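Local coordinates for protein putative superoxide reductase (Thermotoga maritima, PDB 3QZB) that probably reduces superoxide to hydrogen peroxide at a mononuclear iron centre, with electrons passed on from rubredoxin, at residues I55-P58 with E62-I65; L124-C127 with G131-E134. All coordinates share one frame; numbering follows the deposited sequence.

Contact 1: I55-P58 with E62-I65; sequences IPHP and EHHI. With FE (Fe (III) ion), chain B.
His57 and His63 meet at the iron, each binding it through NE2 at 2.2 Å. Their rings form an offset edge-to-face pair: the edge of His57 is turned toward the face of His63, with the planes at 69°. The shared metal accounts for the close approach of His57 NE2 and His63 NE2. Both side chains have CG anti to the backbone N (chi1 -172° in His57), which swings each ring out from its own backbone to the metal. Ile65 packs on one face of His57: CD1 sits over the centre of the ring, 3.5 Å from its centroid, a CH-pi contact. Pro58 CD lies against the opposite face, near the rim. The far nitrogen, His57 ND1, donates to a lone pair of Pro58 O at 2.7 Å, with an N-H...O angle of 149°. A water joins the same Pro58 O to Ile65 N. Pro58 CG also comes obliquely to the His63 ring, 3.6 Å from His63 ND1. A glycine here would probably open a gap against one face of His57 and beside the His63 ring, while the bond to the carbonyl could remain. With His57 ND1 held as a donor, the carbonyl bond may make NE2 a somewhat stronger donor to the iron.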
ATOM      1  N   ILE A  55      -2.085  16.391  20.670  1.00  8.79           N
ATOM      2  CA  ILE A  55      -1.274  15.623  21.603  1.00  8.79           C
ATOM      3  C   ILE A  55      -0.309  14.802  20.776  1.00  7.78           C
ATOM      4  O   ILE A  55      -0.732  13.962  19.990  1.00  9.06           O
ATOM      5  CB  ILE A  55      -2.096  14.669  22.502  1.00  9.76           C
ATOM      6  CG1 ILE A  55      -3.153  15.458  23.278  1.00 12.24           C
ATOM      7  CG2 ILE A  55      -1.140  13.924  23.458  1.00 10.02           C
ATOM      8  CD1 ILE A  55      -4.133  14.641  24.016  1.00 17.51           C
ATOM      9  N   PRO A  56       0.988  14.988  20.949  1.00 11.26           N
ATOM     10  CA  PRO A  56       1.944  14.337  20.086  1.00 14.38           C
ATOM     11  C   PRO A  56       1.943  12.803  20.218  1.00 10.72           C
ATOM     12  O   PRO A  56       1.689  12.245  21.291  1.00 11.95           O
ATOM     13  CB  PRO A  56       3.284  14.886  20.545  1.00 16.47           C
ATOM     14  CG  PRO A  56       3.064  15.859  21.587  1.00 18.35           C
ATOM     15  CD  PRO A  56       1.626  15.977  21.878  1.00 14.54           C
ATOM     16  N   HIS A  57       2.228  12.150  19.088  1.00  9.94           N
ATOM     17  CA  HIS A  57       2.405  10.710  19.082  1.00  9.49           C
ATOM     18  C   HIS A  57       3.867  10.411  18.790  1.00  8.37           C
ATOM     19  O   HIS A  57       4.474  11.032  17.925  1.00  8.41           O
ATOM     20  CB  HIS A  57       1.480  10.030  18.044  1.00  8.94           C
ATOM     21  CG  HIS A  57       1.477   8.522  18.132  1.00  8.68           C
ATOM     22  ND1 HIS A  57       2.518   7.758  17.634  1.00  7.14           N
ATOM     23  CD2 HIS A  57       0.592   7.641  18.677  1.00  7.94           C
ATOM     24  CE1 HIS A  57       2.280   6.477  17.881  1.00  6.37           C
ATOM     25  NE2 HIS A  57       1.133   6.369  18.515  1.00  6.68           N
ATOM     26  N   PRO A  58       4.448   9.394  19.475  1.00  8.46           N
ATOM     27  CA  PRO A  58       5.820   8.994  19.155  1.00  7.81           C
ATOM     28  C   PRO A  58       6.064   8.603  17.721  1.00  7.86           C
ATOM     29  O   PRO A  58       5.116   8.170  17.001  1.00  7.86           O
ATOM     30  CB  PRO A  58       6.041   7.788  20.091  1.00 10.85           C
ATOM     31  CG  PRO A  58       5.126   8.021  21.237  1.00 10.70           C
ATOM     32  CD  PRO A  58       3.894   8.638  20.608  1.00  9.48           C
ATOM     33  N   GLU A  62      10.195   1.362  17.453  1.00  8.33           N
ATOM     34  CA  GLU A  62       9.311   0.476  18.164  1.00  9.97           C
ATOM     35  C   GLU A  62       7.841   0.872  18.153  1.00  8.41           C
ATOM     36  O   GLU A  62       6.985  -0.002  18.287  1.00 10.29           O
ATOM     37  CB  GLU A  62       9.797   0.313  19.634  1.00 10.94           C
ATOM     38  CG  GLU A  62      11.236  -0.180  19.772  1.00 14.32           C
ATOM     39  CD  GLU A  62      12.360   0.872  19.479  1.00 15.21           C
ATOM     40  OE1 GLU A  62      12.127   2.116  19.429  1.00 11.91           O
ATOM     41  OE2 GLU A  62      13.541   0.417  19.363  1.00 19.71           O
ATOM     42  N   HIS A  63       7.566   2.177  18.015  1.00  7.52           N
ATOM     43  CA  HIS A  63       6.203   2.687  18.194  1.00  7.01           C
ATOM     44  C   HIS A  63       6.001   3.857  17.245  1.00  6.61           C
ATOM     45  O   HIS A  63       6.595   4.916  17.415  1.00  6.62           O
ATOM     46  CB  HIS A  63       5.976   3.137  19.627  1.00  6.91           C
ATOM     47  CG  HIS A  63       4.600   3.651  19.907  1.00  6.78           C
ATOM     48  ND1 HIS A  63       4.357   4.511  20.945  1.00  7.64           N
ATOM     49  CD2 HIS A  63       3.414   3.484  19.253  1.00  6.52           C
ATOM     50  CE1 HIS A  63       3.064   4.829  20.931  1.00  7.67           C
ATOM     51  NE2 HIS A  63       2.458   4.214  19.906  1.00  6.37           N
ATOM     52  N   HIS A  64       5.059   3.714  16.309  1.00  5.96           N
ATOM     53  CA  HIS A  64       4.823   4.735  15.303  1.00  6.23           C
ATOM     54  C   HIS A  64       3.498   4.534  14.625  1.00  5.06           C
ATOM     55  O   HIS A  64       2.962   3.420  14.576  1.00  6.10           O
ATOM     56  CB  HIS A  64       5.967   4.704  14.253  1.00  5.81           C
ATOM     57  CG  HIS A  64       6.203   3.331  13.661  1.00  6.01           C
ATOM     58  ND1 HIS A  64       7.251   2.537  14.069  1.00  6.96           N
ATOM     59  CD2 HIS A  64       5.538   2.610  12.732  1.00  5.76           C
ATOM     60  CE1 HIS A  64       7.193   1.396  13.401  1.00  7.21           C
ATOM     61  NE2 HIS A  64       6.146   1.394  12.616  1.00  7.05           N
ATOM     62  N   ILE A  65       2.982   5.616  14.073  1.00  5.15           N
ATOM     63  CA  ILE A  65       1.819   5.528  13.158  1.00  5.53           C
ATOM     64  C   ILE A  65       2.270   5.069  11.790  1.00  5.25           C
ATOM     65  O   ILE A  65       3.171   5.609  11.186  1.00  5.87           O
ATOM     66  CB  ILE A  65       1.147   6.905  13.060  1.00  5.48           C
ATOM     67  CG1 ILE A  65       0.747   7.455  14.442  1.00  6.38           C
ATOM     68  CG2 ILE A  65      -0.044   6.845  12.075  1.00  6.57           C
ATOM     69  CD1 ILE A  65      -0.153   6.539  15.225  1.00  7.68           C
TER
HETATM   70 FE    FE B 132       0.393   4.432  19.326  1.00  5.79          FE
HETATM   71  O   HOH W   1       4.387   8.070  14.131  1.00  8.19           O

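Contact 2: L124-C127 with G131-E134. With FE (Fe (III) ion), chain B.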
ATOM      1  N   LEU A 124      -9.211   6.852   8.563  1.00  5.78           N
ATOM      2  CA  LEU A 124      -8.850   5.662   9.357  1.00  5.50           C
ATOM      3  C   LEU A 124      -7.341   5.674   9.483  1.00  5.97           C
ATOM      4  O   LEU A 124      -6.615   5.801   8.500  1.00  6.37           O
ATOM      5  CB  LEU A 124      -9.301   4.419   8.633  1.00  6.10           C
ATOM      6  CG  LEU A 124      -9.111   3.066   9.358  1.00  5.45           C
ATOM      7  CD1 LEU A 124     -10.021   2.914  10.494  1.00  7.09           C
ATOM      8  CD2 LEU A 124      -9.243   1.911   8.362  1.00  7.39           C
ATOM      9  N   SER A 125      -6.833   5.507  10.712  1.00  5.52           N
ATOM     10  CA  SER A 125      -5.391   5.455  10.915  1.00  6.31           C
ATOM     11  C   SER A 125      -4.997   4.251  11.738  1.00  5.50           C
ATOM     12  O   SER A 125      -5.849   3.687  12.465  1.00  6.05           O
ATOM     13  CB  SER A 125      -4.890   6.748  11.554  1.00  6.63           C
ATOM     14  OG  SER A 125      -5.509   6.973  12.783  1.00  7.76           O
ATOM     15  N   TYR A 126      -3.741   3.868  11.652  1.00  5.38           N
ATOM     16  CA  TYR A 126      -3.239   2.648  12.260  1.00  4.85           C
ATOM     17  C   TYR A 126      -1.896   2.926  12.923  1.00  4.85           C
ATOM     18  O   TYR A 126      -0.963   3.380  12.285  1.00  5.47           O
ATOM     19  CB  TYR A 126      -3.068   1.558  11.172  1.00  4.95           C
ATOM     20  CG  TYR A 126      -2.548   0.253  11.718  1.00  5.38           C
ATOM     21  CD1 TYR A 126      -3.267  -0.485  12.644  1.00  5.75           C
ATOM     22  CD2 TYR A 126      -1.327  -0.206  11.342  1.00  6.24           C
ATOM     23  CE1 TYR A 126      -2.729  -1.645  13.191  1.00  5.94           C
ATOM     24  CE2 TYR A 126      -0.771  -1.377  11.875  1.00  5.98           C
ATOM     25  CZ  TYR A 126      -1.485  -2.066  12.807  1.00  5.63           C
ATOM     26  OH  TYR A 126      -0.960  -3.209  13.412  1.00  6.63           O
ATOM     27  N   CYS A 127      -1.835   2.586  14.222  1.00  5.90           N
ATOM     28  CA  CYS A 127      -0.606   2.577  15.017  1.00  5.24           C
ATOM     29  C   CYS A 127      -0.097   1.163  15.072  1.00  6.25           C
ATOM     30  O   CYS A 127      -0.861   0.206  15.118  1.00  6.29           O
ATOM     31  CB  CYS A 127      -0.938   3.107  16.410  1.00  6.04           C
ATOM     32  SG  CYS A 127       0.529   2.983  17.502  1.00  6.12           S
ATOM     33  N   GLY A 131      -3.423  -0.156  17.345  1.00  6.06           N
ATOM     34  CA  GLY A 131      -4.547  -0.473  16.479  1.00  6.20           C
ATOM     35  C   GLY A 131      -5.135   0.694  15.704  1.00  5.31           C
ATOM     36  O   GLY A 131      -4.432   1.625  15.297  1.00  5.63           O
ATOM     37  N   LEU A 132      -6.414   0.549  15.373  1.00  5.88           N
ATOM     38  CA  LEU A 132      -7.151   1.379  14.442  1.00  5.30           C
ATOM     39  C   LEU A 132      -7.969   2.466  15.140  1.00  6.05           C
ATOM     40  O   LEU A 132      -8.601   2.245  16.193  1.00  6.39           O
ATOM     41  CB  LEU A 132      -8.144   0.508  13.638  1.00  6.12           C
ATOM     42  CG  LEU A 132      -7.463  -0.477  12.653  1.00  5.84           C
ATOM     43  CD1 LEU A 132      -8.571  -1.462  12.116  1.00  6.77           C
ATOM     44  CD2 LEU A 132      -6.789   0.207  11.514  1.00  6.65           C
ATOM     45  N   TRP A 133      -8.061   3.614  14.449  1.00  5.62           N
ATOM     46  CA  TRP A 133      -8.728   4.812  14.916  1.00  5.87           C
ATOM     47  C   TRP A 133      -9.400   5.478  13.738  1.00  6.23           C
ATOM     48  O   TRP A 133      -8.888   5.442  12.621  1.00  6.50           O
ATOM     49  CB  TRP A 133      -7.663   5.783  15.507  1.00  5.97           C
ATOM     50  CG  TRP A 133      -6.947   5.164  16.654  1.00  6.24           C
ATOM     51  CD1 TRP A 133      -5.926   4.249  16.581  1.00  7.10           C
ATOM     52  CD2 TRP A 133      -7.271   5.274  18.040  1.00  7.26           C
ATOM     53  NE1 TRP A 133      -5.583   3.834  17.844  1.00  7.68           N
ATOM     54  CE2 TRP A 133      -6.424   4.412  18.742  1.00  7.99           C
ATOM     55  CE3 TRP A 133      -8.229   6.007  18.745  1.00  8.17           C
ATOM     56  CZ2 TRP A 133      -6.447   4.323  20.151  1.00 10.66           C
ATOM     57  CZ3 TRP A 133      -8.265   5.913  20.116  1.00 11.40           C
ATOM     58  CH2 TRP A 133      -7.412   5.057  20.811  1.00 13.05           C
ATOM     59  N   GLU A 134     -10.524   6.151  13.995  1.00  6.41           N
ATOM     60  CA  GLU A 134     -11.268   6.831  12.921  1.00  6.24           C
ATOM     61  C   GLU A 134     -11.839   8.159  13.330  1.00  6.80           C
ATOM     62  O   GLU A 134     -12.010   8.453  14.536  1.00  7.44           O
ATOM     63  CB  GLU A 134     -12.387   5.941  12.358  1.00  7.22           C
ATOM     64  CG  GLU A 134     -13.525   5.706  13.268  1.00  8.18           C
ATOM     65  CD  GLU A 134     -14.623   4.903  12.593  1.00  9.61           C
ATOM     66  OE1 GLU A 134     -14.977   5.153  11.434  1.00 11.72           O
ATOM     67  OE2 GLU A 134     -15.229   4.089  13.274  1.00 14.00           O
TER
HETATM   68 FE    FE B 132       0.393   4.432  19.326  1.00  5.79          FE
HETATM   69  O   HOH W   2      -1.651  -2.182  16.530  1.00  7.70           O
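A beta hairpin at the iron site joins 124-127 to 131-134, and its first strand ends on the metal ligand Cys127. Cys127 SG binds the iron at 2.3 Å; with SG anti to the backbone N (chi1 175°), the sulfur extends beyond the strand end to the metal. Ser125 and Trp133 are a hydrogen-bonded antiparallel pair. Ser125 N donates to Trp133 O at 2.8 Å, and Trp133 N returns a bond to Ser125 O at 3.0 Å. Nearer the turn, Cys127 N donates to Gly131 O at 3.0 Å. The return bond from Gly131 N to Cys127 O is weak, and a water also bridges Gly131 N and Cys127 O. Gly131 has a positive phi, a backbone shape most easily taken without a side chain. Leu132 CD2 comes obliquely to the Tyr126 ring, 3.8 Å from Tyr126 CD1, and also packs near Leu124 CG. On the other face Ser125 OG lies 3.7 Å from Trp133 CB. The indole stacks with the iron ligand His29, and its NE1 is hydrogen-bonded to His130 O, so Trp133 touches two ligand residues. Tyr126 OH is hydrogen-bonded to Glu82 N of the third subunit, and Glu134 OE1 to Leu15 N of that subunit. Strand 65-74 pairs with 119-127 on the side away from the hairpin partner, and strand 19-20 runs parallel to 131-141.

In the fold
Contact 1 comes first along the chain, in the loop between strands 44-51 and 65-74; contact 2 follows in the hairpin of strands 119-127 and 131-141. Their centres are about 12 Å apart. Ile65 begins strand 65-74, which pairs antiparallel with 119-127, so the loop of contact 1 runs into the same mixed sheet as contact 2. The two meet directly where Ile65 CD1 packs 3.7 Å from Cys127 CB. Two histidines come from contact 1 and the cysteine from contact 2; His29 and His130 complete the iron site. The immunoglobulin-like sandwich thus brings ligands distant in sequence to one metal centre, where superoxide is probably reduced.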